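Beta-lactamase (Mycobacterium tuberculosis, PDB 4WHI) is of unproven function but probably belongs to a penicillin-binding, beta-lactamase-like protein, whose C-terminal DUF3471 domain, an antiparallel beta fold, is seen here. Local coordinates at residues A[20-31]-A[92-102]; A[55-65]-A[76-84]. One frame throughout, in Å; residues are numbered along the deposited sequence.

Contact 1. Residues A[20-31]-A[92-102]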
loop_
_atom_site.group_PDB
_atom_site.type_symbol
_atom_site.label_atom_id
_atom_site.label_comp_id
_atom_site.label_asym_id
_atom_site.label_seq_id
_atom_site.Cartn_x
_atom_site.Cartn_y
_atom_site.Cartn_z
ATOM N N ASP A 20 -2.383 13.755 1.778
ATOM C CA ASP A 20 -3.700 13.252 2.190
ATOM C C ASP A 20 -3.671 11.819 2.704
ATOM O O ASP A 20 -4.502 11.448 3.529
ATOM C CB ASP A 20 -4.711 13.350 1.045
ATOM C CG ASP A 20 -5.277 14.738 0.883
ATOM O OD1 ASP A 20 -5.062 15.604 1.765
ATOM O OD2 ASP A 20 -5.955 14.959 -0.140
ATOM N N TYR A 21 -2.716 11.027 2.221
ATOM C CA TYR A 21 -2.627 9.608 2.587
ATOM C C TYR A 21 -1.805 9.338 3.846
ATOM O O TYR A 21 -1.897 8.252 4.441
ATOM C CB TYR A 21 -2.049 8.818 1.423
ATOM C CG TYR A 21 -2.807 8.999 0.123
ATOM C CD1 TYR A 21 -4.052 8.417 -0.067
ATOM C CD2 TYR A 21 -2.271 9.752 -0.919
ATOM C CE1 TYR A 21 -4.742 8.572 -1.261
ATOM C CE2 TYR A 21 -2.954 9.912 -2.115
ATOM C CZ TYR A 21 -4.185 9.321 -2.282
ATOM O OH TYR A 21 -4.858 9.480 -3.471
ATOM N N VAL A 22 -0.999 10.310 4.248
ATOM C CA VAL A 22 -0.059 10.137 5.357
ATOM C C VAL A 22 -0.802 9.982 6.693
ATOM O O VAL A 22 -1.810 10.645 6.941
ATOM C CB VAL A 22 0.954 11.306 5.375
ATOM C CG1 VAL A 22 1.805 11.313 6.632
ATOM C CG2 VAL A 22 1.841 11.235 4.135
ATOM N N GLY A 23 -0.317 9.073 7.529
ATOM C CA GLY A 23 -0.880 8.864 8.855
ATOM C C GLY A 23 -0.654 7.474 9.403
ATOM O O GLY A 23 -0.053 6.614 8.748
ATOM N N VAL A 24 -1.147 7.265 10.619
ATOM C CA VAL A 24 -1.047 5.989 11.304
ATOM C C VAL A 24 -2.443 5.392 11.340
ATOM O O VAL A 24 -3.346 5.928 11.986
ATOM C CB VAL A 24 -0.489 6.147 12.728
ATOM C CG1 VAL A 24 -0.431 4.800 13.433
ATOM C CG2 VAL A 24 0.895 6.771 12.673
ATOM N N TYR A 25 -2.603 4.281 10.631
ATOM C CA TYR A 25 -3.887 3.621 10.491
ATOM C C TYR A 25 -3.931 2.421 11.438
ATOM O O TYR A 25 -3.195 1.438 11.258
ATOM C CB TYR A 25 -4.089 3.188 9.041
ATOM C CG TYR A 25 -4.121 4.325 8.027
ATOM C CD1 TYR A 25 -2.954 4.981 7.627
ATOM C CD2 TYR A 25 -5.319 4.729 7.459
ATOM C CE1 TYR A 25 -2.995 6.013 6.693
ATOM C CE2 TYR A 25 -5.367 5.742 6.520
ATOM C CZ TYR A 25 -4.207 6.389 6.142
ATOM O OH TYR A 25 -4.279 7.407 5.208
ATOM N N ALA A 26 -4.781 2.517 12.456
ATOM C CA ALA A 26 -4.826 1.531 13.532
ATOM C C ALA A 26 -5.498 0.225 13.126
ATOM O O ALA A 26 -6.380 0.200 12.265
ATOM C CB ALA A 26 -5.533 2.114 14.740
ATOM N N ASN A 27 -5.061 -0.850 13.777
ATOM C CA ASN A 27 -5.660 -2.172 13.656
ATOM C C ASN A 27 -5.186 -3.023 14.843
ATOM O O ASN A 27 -3.983 -3.214 15.024
ATOM C CB ASN A 27 -5.224 -2.795 12.325
ATOM C CG ASN A 27 -5.855 -4.153 12.063
ATOM O OD1 ASN A 27 -5.648 -5.099 12.815
ATOM N ND2 ASN A 27 -6.579 -4.266 10.965
ATOM N N ASP A 28 -6.130 -3.523 15.643
ATOM C CA ASP A 28 -5.827 -4.302 16.852
ATOM C C ASP A 28 -5.118 -5.626 16.550
ATOM O O ASP A 28 -4.294 -6.110 17.342
ATOM C CB ASP A 28 -7.127 -4.617 17.610
ATOM C CG ASP A 28 -7.838 -3.370 18.117
ATOM O OD1 ASP A 28 -7.158 -2.350 18.364
ATOM O OD2 ASP A 28 -9.081 -3.411 18.277
ATOM N N TYR A 29 -5.450 -6.213 15.408
ATOM C CA TYR A 29 -4.984 -7.551 15.060
ATOM C C TYR A 29 -3.579 -7.541 14.449
ATOM O O TYR A 29 -2.698 -8.286 14.894
ATOM C CB TYR A 29 -5.986 -8.208 14.105
ATOM C CG TYR A 29 -5.752 -9.683 13.878
ATOM C CD1 TYR A 29 -5.875 -10.592 14.922
ATOM C CD2 TYR A 29 -5.410 -10.174 12.624
ATOM C CE1 TYR A 29 -5.664 -11.948 14.725
ATOM C CE2 TYR A 29 -5.191 -11.532 12.416
ATOM C CZ TYR A 29 -5.327 -12.415 13.476
ATOM O OH TYR A 29 -5.108 -13.759 13.294
ATOM N N TRP A 30 -3.380 -6.695 13.437
ATOM C CA TRP A 30 -2.107 -6.605 12.721
ATOM C C TRP A 30 -1.186 -5.508 13.263
ATOM O O TRP A 30 -0.025 -5.420 12.871
ATOM C CB TRP A 30 -2.361 -6.350 11.234
ATOM C CG TRP A 30 -3.146 -7.416 10.548
ATOM C CD1 TRP A 30 -4.386 -7.289 10.003
ATOM C CD2 TRP A 30 -2.750 -8.780 10.329
ATOM N NE1 TRP A 30 -4.791 -8.482 9.453
ATOM C CE2 TRP A 30 -3.806 -9.414 9.636
ATOM C CE3 TRP A 30 -1.606 -9.526 10.651
ATOM C CZ2 TRP A 30 -3.755 -10.754 9.263
ATOM C CZ3 TRP A 30 -1.557 -10.863 10.271
ATOM C CH2 TRP A 30 -2.623 -11.460 9.588
ATOM N N GLY A 31 -1.695 -4.676 14.164
ATOM C CA GLY A 31 -0.968 -3.488 14.591
ATOM C C GLY A 31 -1.124 -2.395 13.550
ATOM O O GLY A 31 -1.724 -2.613 12.496
ATOM N N TYR A 92 -3.658 -8.580 3.860
ATOM C CA TYR A 92 -4.045 -8.865 5.241
ATOM C C TYR A 92 -5.548 -9.014 5.439
ATOM O O TYR A 92 -6.017 -9.041 6.582
ATOM C CB TYR A 92 -3.558 -7.739 6.148
ATOM C CG TYR A 92 -2.068 -7.681 6.294
ATOM C CD1 TYR A 92 -1.397 -8.575 7.121
ATOM C CD2 TYR A 92 -1.327 -6.734 5.618
ATOM C CE1 TYR A 92 -0.023 -8.524 7.263
ATOM C CE2 TYR A 92 0.048 -6.673 5.747
ATOM C CZ TYR A 92 0.695 -7.569 6.574
ATOM O OH TYR A 92 2.060 -7.502 6.701
ATOM N N ASP A 93 -6.303 -9.126 4.352
ATOM C CA ASP A 93 -7.758 -9.026 4.435
ATOM C C ASP A 93 -8.491 -10.347 4.183
ATOM O O ASP A 93 -9.701 -10.340 3.942
ATOM C CB ASP A 93 -8.256 -7.958 3.453
ATOM C CG ASP A 93 -9.558 -7.297 3.901
ATOM O OD1 ASP A 93 -9.835 -7.255 5.116
ATOM O OD2 ASP A 93 -10.303 -6.797 3.036
ATOM N N ALA A 94 -7.779 -11.470 4.278
ATOM C CA ALA A 94 -8.361 -12.784 3.980
ATOM C C ALA A 94 -9.553 -13.119 4.891
ATOM O O ALA A 94 -10.531 -13.730 4.444
ATOM C CB ALA A 94 -7.296 -13.866 4.075
ATOM N N ASP A 95 -9.461 -12.712 6.156
ATOM C CA ASP A 95 -10.548 -12.883 7.122
ATOM C C ASP A 95 -11.252 -11.550 7.427
ATOM O O ASP A 95 -11.878 -11.396 8.481
ATOM C CB ASP A 95 -10.007 -13.514 8.411
ATOM C CG ASP A 95 -9.514 -14.932 8.201
ATOM O OD1 ASP A 95 -10.348 -15.814 7.900
ATOM O OD2 ASP A 95 -8.297 -15.170 8.339
ATOM N N LYS A 96 -11.158 -10.604 6.489
ATOM C CA LYS A 96 -11.763 -9.268 6.607
ATOM C C LYS A 96 -11.235 -8.441 7.792
ATOM O O LYS A 96 -11.927 -7.553 8.302
ATOM C CB LYS A 96 -13.305 -9.352 6.614
ATOM C CG LYS A 96 -13.903 -9.741 5.265
ATOM C CD LYS A 96 -13.812 -8.593 4.256
ATOM C CE LYS A 96 -13.824 -9.078 2.809
ATOM N NZ LYS A 96 -13.192 -8.105 1.882
ATOM N N LEU A 97 -9.991 -8.712 8.195
ATOM C CA LEU A 97 -9.327 -7.947 9.249
ATOM C C LEU A 97 -8.250 -7.031 8.655
ATOM O O LEU A 97 -7.346 -6.595 9.362
ATOM C CB LEU A 97 -8.706 -8.898 10.280
ATOM C CG LEU A 97 -9.667 -9.828 11.033
ATOM C CD1 LEU A 97 -8.898 -10.875 11.824
ATOM C CD2 LEU A 97 -10.599 -9.044 11.946
ATOM N N GLY A 98 -8.367 -6.726 7.362
ATOM C CA GLY A 98 -7.335 -5.995 6.623
ATOM C C GLY A 98 -7.637 -4.525 6.390
ATOM O O GLY A 98 -7.022 -3.887 5.527
ATOM N N THR A 99 -8.584 -3.980 7.147
ATOM C CA THR A 99 -8.825 -2.550 7.130
ATOM C C THR A 99 -8.169 -1.903 8.342
ATOM O O THR A 99 -8.286 -2.381 9.473
ATOM C CB THR A 99 -10.324 -2.220 7.064
ATOM O OG1 THR A 99 -10.876 -2.843 5.899
ATOM C CG2 THR A 99 -10.546 -0.712 6.981
ATOM N N PHE A 100 -7.458 -0.816 8.069
ATOM C CA PHE A 100 -6.712 -0.073 9.061
ATOM C C PHE A 100 -7.300 1.335 9.062
ATOM O O PHE A 100 -7.569 1.886 7.991
ATOM C CB PHE A 100 -5.228 -0.038 8.682
ATOM C CG PHE A 100 -4.580 -1.399 8.594
ATOM C CD1 PHE A 100 -4.886 -2.270 7.555
ATOM C CD2 PHE A 100 -3.639 -1.793 9.531
ATOM C CE1 PHE A 100 -4.285 -3.516 7.468
ATOM C CE2 PHE A 100 -3.030 -3.035 9.447
ATOM C CZ PHE A 100 -3.360 -3.901 8.422
ATOM N N THR A 101 -7.503 1.911 10.247
ATOM C CA THR A 101 -8.243 3.176 10.382
ATOM C C THR A 101 -7.469 4.237 11.158
ATOM O O THR A 101 -7.053 4.002 12.293
ATOM C CB THR A 101 -9.600 2.934 11.068
ATOM O OG1 THR A 101 -10.303 1.909 10.368
ATOM C CG2 THR A 101 -10.457 4.199 11.075
ATOM N N ARG A 102 -7.283 5.409 10.556
ATOM C CA ARG A 102 -6.525 6.485 11.208
ATOM C C ARG A 102 -7.457 7.396 11.987
ATOM O O ARG A 102 -8.677 7.296 11.859
ATOM C CB ARG A 102 -5.694 7.296 10.203
ATOM C CG ARG A 102 -6.501 8.101 9.208
ATOM C CD ARG A 102 -5.622 8.987 8.339
ATOM N NE ARG A 102 -6.408 9.531 7.238
ATOM C CZ ARG A 102 -5.911 10.159 6.175
ATOM N NH1 ARG A 102 -4.604 10.361 6.047
ATOM N NH2 ARG A 102 -6.739 10.600 5.233
ATOM O OXT ARG A 102 -6.999 8.238 12.764
HETATM O O HOH W 1 -9.508 -0.597 11.524
#
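Arg-102, the C-terminal residue, grips the backbone carbonyl of Asp-20 end-on with two nitrogens. NH1 lies 2.7 Å and NH2 2.9 Å from Asp-20 O, which sits near the guanidinium plane. The contact closes the antiparallel sheet into a barrel-like fold, because strands 23-25 and 99-101 are its first and last. Just past strand 23-25, Ala-26 forms a single hydrogen-bonded antiparallel bridge with Thr-101, bonded both ways. Further along, Asn-27 ND2 bonds both Leu-97 O and Thr-99 O, each at 2.9 Å. Asn-27 OD1 turns back to accept from Trp-30 N at 2.8 Å, an Asx motif, so both ends of the amide are held. With CG anti to the backbone N (chi1 -177°), Asn-27 ND2 stands over the centre of one face of the Phe-100 ring, and Asn-27 CB touches Phe-100 CD2 at 3.4 Å. The Arg-102 chain is extended from CG to NE and runs alongside Tyr-25, with CB over the ring face. Arg-102 NE makes a salt bridge with Asp-85. At the other end, Tyr-92 turns an edge to the face of Trp-30, with planes at 57°, and Tyr-29 CD2 lies over the opposite face of the indole. Leu-97 CD1 sits over the Tyr-29 ring, 3.8 Å from its centroid.

Contact 2. Residues A[55-65]-A[76-84]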
loop_
_atom_site.group_PDB
_atom_site.type_symbol
_atom_site.label_atom_id
_atom_site.label_comp_id
_atom_site.label_asym_id
_atom_site.label_seq_id
_atom_site.Cartn_x
_atom_site.Cartn_y
_atom_site.Cartn_z
ATOM N N LEU A 55 5.235 2.639 -1.800
ATOM C CA LEU A 55 3.917 2.574 -2.427
ATOM C C LEU A 55 3.999 3.207 -3.799
ATOM O O LEU A 55 4.400 4.355 -3.935
ATOM C CB LEU A 55 2.862 3.288 -1.580
ATOM C CG LEU A 55 2.495 2.591 -0.274
ATOM C CD1 LEU A 55 1.584 3.474 0.566
ATOM C CD2 LEU A 55 1.863 1.235 -0.536
ATOM N N THR A 56 3.626 2.443 -4.818
ATOM C CA THR A 56 3.612 2.939 -6.182
ATOM C C THR A 56 2.163 3.174 -6.583
ATOM O O THR A 56 1.316 2.322 -6.377
ATOM C CB THR A 56 4.281 1.926 -7.127
ATOM O OG1 THR A 56 5.664 1.818 -6.782
ATOM C CG2 THR A 56 4.173 2.366 -8.585
ATOM N N HIS A 57 1.874 4.337 -7.152
ATOM C CA HIS A 57 0.520 4.628 -7.578
ATOM C C HIS A 57 0.009 3.614 -8.602
ATOM O O HIS A 57 0.734 3.223 -9.515
ATOM C CB HIS A 57 0.406 6.042 -8.125
ATOM C CG HIS A 57 -1.005 6.461 -8.345
ATOM N ND1 HIS A 57 -1.501 6.776 -9.589
ATOM C CD2 HIS A 57 -2.046 6.557 -7.485
ATOM C CE1 HIS A 57 -2.782 7.075 -9.481
ATOM N NE2 HIS A 57 -3.137 6.952 -8.215
ATOM N N TRP A 58 -1.240 3.187 -8.419
ATOM C CA TRP A 58 -1.913 2.244 -9.307
ATOM C C TRP A 58 -3.040 2.951 -10.074
ATOM O O TRP A 58 -2.977 3.080 -11.294
ATOM C CB TRP A 58 -2.441 1.057 -8.499
ATOM C CG TRP A 58 -3.211 0.021 -9.272
ATOM C CD1 TRP A 58 -4.567 -0.088 -9.367
ATOM C CD2 TRP A 58 -2.668 -1.082 -10.015
ATOM N NE1 TRP A 58 -4.905 -1.174 -10.142
ATOM C CE2 TRP A 58 -3.760 -1.807 -10.545
ATOM C CE3 TRP A 58 -1.369 -1.524 -10.283
ATOM C CZ2 TRP A 58 -3.592 -2.949 -11.333
ATOM C CZ3 TRP A 58 -1.201 -2.665 -11.069
ATOM C CH2 TRP A 58 -2.311 -3.361 -11.583
ATOM N N ASP A 59 -4.058 3.418 -9.360
ATOM C CA ASP A 59 -5.210 4.074 -9.990
ATOM C C ASP A 59 -6.017 4.754 -8.897
ATOM O O ASP A 59 -6.397 4.109 -7.919
ATOM C CB ASP A 59 -6.075 3.026 -10.706
ATOM C CG ASP A 59 -6.986 3.620 -11.773
ATOM O OD1 ASP A 59 -7.277 4.836 -11.749
ATOM O OD2 ASP A 59 -7.419 2.840 -12.647
ATOM N N GLY A 60 -6.270 6.050 -9.054
ATOM C CA GLY A 60 -7.102 6.782 -8.112
ATOM C C GLY A 60 -6.440 6.799 -6.752
ATOM O O GLY A 60 -5.304 7.233 -6.629
ATOM N N ASP A 61 -7.143 6.301 -5.741
ATOM C CA ASP A 61 -6.611 6.244 -4.378
ATOM C C ASP A 61 -6.005 4.873 -4.044
ATOM O O ASP A 61 -5.778 4.560 -2.877
ATOM C CB ASP A 61 -7.707 6.587 -3.369
ATOM C CG ASP A 61 -8.221 7.999 -3.526
ATOM O OD1 ASP A 61 -7.412 8.934 -3.725
ATOM O OD2 ASP A 61 -9.449 8.174 -3.453
ATOM N N THR A 62 -5.750 4.067 -5.069
ATOM C CA THR A 62 -5.140 2.759 -4.890
ATOM C C THR A 62 -3.670 2.809 -5.297
ATOM O O THR A 62 -3.322 3.358 -6.337
ATOM C CB THR A 62 -5.892 1.684 -5.703
ATOM O OG1 THR A 62 -7.247 1.607 -5.238
ATOM C CG2 THR A 62 -5.236 0.305 -5.550
ATOM N N PHE A 63 -2.827 2.251 -4.432
ATOM C CA PHE A 63 -1.402 2.100 -4.645
ATOM C C PHE A 63 -1.065 0.615 -4.560
ATOM O O PHE A 63 -1.900 -0.209 -4.161
ATOM C CB PHE A 63 -0.628 2.866 -3.559
ATOM C CG PHE A 63 -0.790 4.358 -3.633
ATOM C CD1 PHE A 63 -1.960 4.966 -3.190
ATOM C CD2 PHE A 63 0.229 5.162 -4.142
ATOM C CE1 PHE A 63 -2.111 6.341 -3.260
ATOM C CE2 PHE A 63 0.074 6.546 -4.209
ATOM C CZ PHE A 63 -1.096 7.127 -3.770
ATOM N N THR A 64 0.155 0.263 -4.941
ATOM C CA THR A 64 0.632 -1.097 -4.747
ATOM C C THR A 64 1.995 -1.105 -4.084
ATOM O O THR A 64 2.733 -0.108 -4.105
ATOM C CB THR A 64 0.723 -1.887 -6.069
ATOM O OG1 THR A 64 1.632 -1.234 -6.952
ATOM C CG2 THR A 64 -0.659 -2.051 -6.747
ATOM N N PHE A 65 2.319 -2.244 -3.489
ATOM C CA PHE A 65 3.671 -2.510 -3.045
ATOM C C PHE A 65 4.079 -3.914 -3.487
ATOM O O PHE A 65 3.232 -4.737 -3.870
ATOM C CB PHE A 65 3.820 -2.306 -1.535
ATOM C CG PHE A 65 2.913 -3.163 -0.695
ATOM C CD1 PHE A 65 1.592 -2.796 -0.466
ATOM C CD2 PHE A 65 3.394 -4.315 -0.085
ATOM C CE1 PHE A 65 0.760 -3.578 0.318
ATOM C CE2 PHE A 65 2.566 -5.097 0.706
ATOM C CZ PHE A 65 1.249 -4.729 0.909
ATOM N N SER A 76 5.713 -10.059 -5.857
ATOM C CA SER A 76 4.308 -10.020 -6.233
ATOM C C SER A 76 3.706 -8.684 -5.781
ATOM O O SER A 76 4.132 -8.092 -4.783
ATOM C CB SER A 76 3.529 -11.232 -5.701
ATOM O OG SER A 76 3.601 -11.335 -4.302
ATOM N N ILE A 77 2.737 -8.214 -6.555
ATOM C CA ILE A 77 2.139 -6.898 -6.381
ATOM C C ILE A 77 0.916 -7.036 -5.476
ATOM O O ILE A 77 0.077 -7.920 -5.668
ATOM C CB ILE A 77 1.790 -6.279 -7.757
ATOM C CG1 ILE A 77 3.086 -6.022 -8.539
ATOM C CG2 ILE A 77 1.027 -4.977 -7.602
ATOM C CD1 ILE A 77 2.895 -5.519 -9.955
ATOM N N SER A 78 0.831 -6.164 -4.478
ATOM C CA SER A 78 -0.237 -6.210 -3.485
ATOM C C SER A 78 -0.877 -4.827 -3.382
ATOM O O SER A 78 -0.171 -3.823 -3.379
ATOM C CB SER A 78 0.345 -6.629 -2.139
ATOM O OG SER A 78 -0.671 -6.845 -1.188
ATOM N N LYS A 79 -2.206 -4.776 -3.332
ATOM C CA LYS A 79 -2.930 -3.495 -3.319
ATOM C C LYS A 79 -3.115 -2.874 -1.940
ATOM O O LYS A 79 -3.416 -3.560 -0.955
ATOM C CB LYS A 79 -4.311 -3.621 -3.982
ATOM C CG LYS A 79 -4.273 -3.710 -5.497
ATOM C CD LYS A 79 -5.664 -3.551 -6.085
ATOM C CE LYS A 79 -5.818 -4.337 -7.377
ATOM N NZ LYS A 79 -4.692 -4.109 -8.322
ATOM N N ALA A 80 -2.964 -1.552 -1.920
ATOM C CA ALA A 80 -3.228 -0.709 -0.764
ATOM C C ALA A 80 -4.225 0.361 -1.185
ATOM O O ALA A 80 -3.882 1.277 -1.934
ATOM C CB ALA A 80 -1.940 -0.072 -0.279
ATOM N N THR A 81 -5.461 0.245 -0.709
ATOM C CA THR A 81 -6.551 1.111 -1.158
ATOM C C THR A 81 -6.944 2.063 -0.042
ATOM O O THR A 81 -7.360 1.634 1.034
ATOM C CB THR A 81 -7.777 0.286 -1.582
ATOM O OG1 THR A 81 -7.385 -0.657 -2.585
ATOM C CG2 THR A 81 -8.879 1.182 -2.143
ATOM N N PHE A 82 -6.788 3.355 -0.299
ATOM C CA PHE A 82 -7.160 4.375 0.669
ATOM C C PHE A 82 -8.580 4.869 0.390
ATOM O O PHE A 82 -8.947 5.120 -0.757
ATOM C CB PHE A 82 -6.198 5.559 0.605
ATOM C CG PHE A 82 -4.791 5.245 1.028
ATOM C CD1 PHE A 82 -3.861 4.787 0.101
ATOM C CD2 PHE A 82 -4.373 5.469 2.339
ATOM C CE1 PHE A 82 -2.556 4.534 0.470
ATOM C CE2 PHE A 82 -3.066 5.208 2.712
ATOM C CZ PHE A 82 -2.160 4.740 1.776
ATOM N N ALA A 83 -9.369 5.028 1.446
ATOM C CA ALA A 83 -10.699 5.620 1.333
ATOM C C ALA A 83 -11.032 6.347 2.620
ATOM O O ALA A 83 -11.329 5.718 3.638
ATOM C CB ALA A 83 -11.736 4.547 1.037
ATOM N N GLY A 84 -10.958 7.677 2.574
ATOM C CA GLY A 84 -11.184 8.510 3.744
ATOM C C GLY A 84 -10.147 8.259 4.814
ATOM O O GLY A 84 -8.955 8.443 4.583
#
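Phe-63 pairs with Ala-80, and Phe-65 with Ser-78, through two-way backbone hydrogen bonds. These make an antiparallel beta hairpin of strands 62-66 and 77-83. The Phe-63 N to Ala-80 O bond is nearly straight. Phe-82 N adds a bond to Asp-61 O where the hairpin meets the type II' turn from Asp-59 to Thr-62. Beside this turn is a classic beta bulge: the backbone N atoms of Trp-58 and Asp-59 both donate to Thr-62 O.

One face of the sheet bears Thr-62, Thr-64, Lys-79 and Thr-81. Lys-79 bends at chi3 and chi4 (-149° and -48°), which brings its NZ over one face of the Trp-58 indole. NZ lies 3.7 Å from the centroid of the five-membered ring, a cation-pi contact. The Lys-79 chain passes Thr-62 on the way, with CD 3.9 Å from Thr-62 CG2. The hydroxyls of Thr-62 and Thr-81 make a weak, long bond. Ile-77 CG2 presses tightly on both CB and CG2 of Thr-64.

The other face bears Phe-63, Phe-65, Ser-78 and Ala-80. Phe-65 CG stands between its backbone N and carbonyl carbon (chi1 59°), which lays the ring across to Ser-78. Ser-78 CB then rests over one ring face, 3.9 Å from the centroid. Ala-80 CB comes at the ring edge and also meets Leu-55 CD2 at 4.0 Å. Leu-42 and Leu-44 of strand 41-46 and Leu-87 and Leu-89 of strand 86-89 add to this apolar layer. Phe-63 and Phe-82 cross at about a right angle, and Phe-63 CD1 approaches Phe-82 CE1 to 3.7 Å.

Overall arrangement
Both contacts belong to the same antiparallel sheet, and contact 2 is nested within the loop that contact 1 closes. Contact 2 joins strands that are neighbours in sequence order and lies about 5 Å from the chain centre, measured centre to centre. Its regular backbone pairing backs onto buried aromatic and aliphatic groups. Contact 1 lies about 11 Å out and is more exposed. With one bridge between short end strands, it relies more on side-chain bonds to backbone carbonyls and on aromatic packing. The two meet chiefly at Tyr-21, whose OH is probably hydrogen-bonded to Asp-61 OD1 and whose ring packs on Phe-63 and Phe-82. Arg-102 NH2 also makes a weak bond to Gly-84 O.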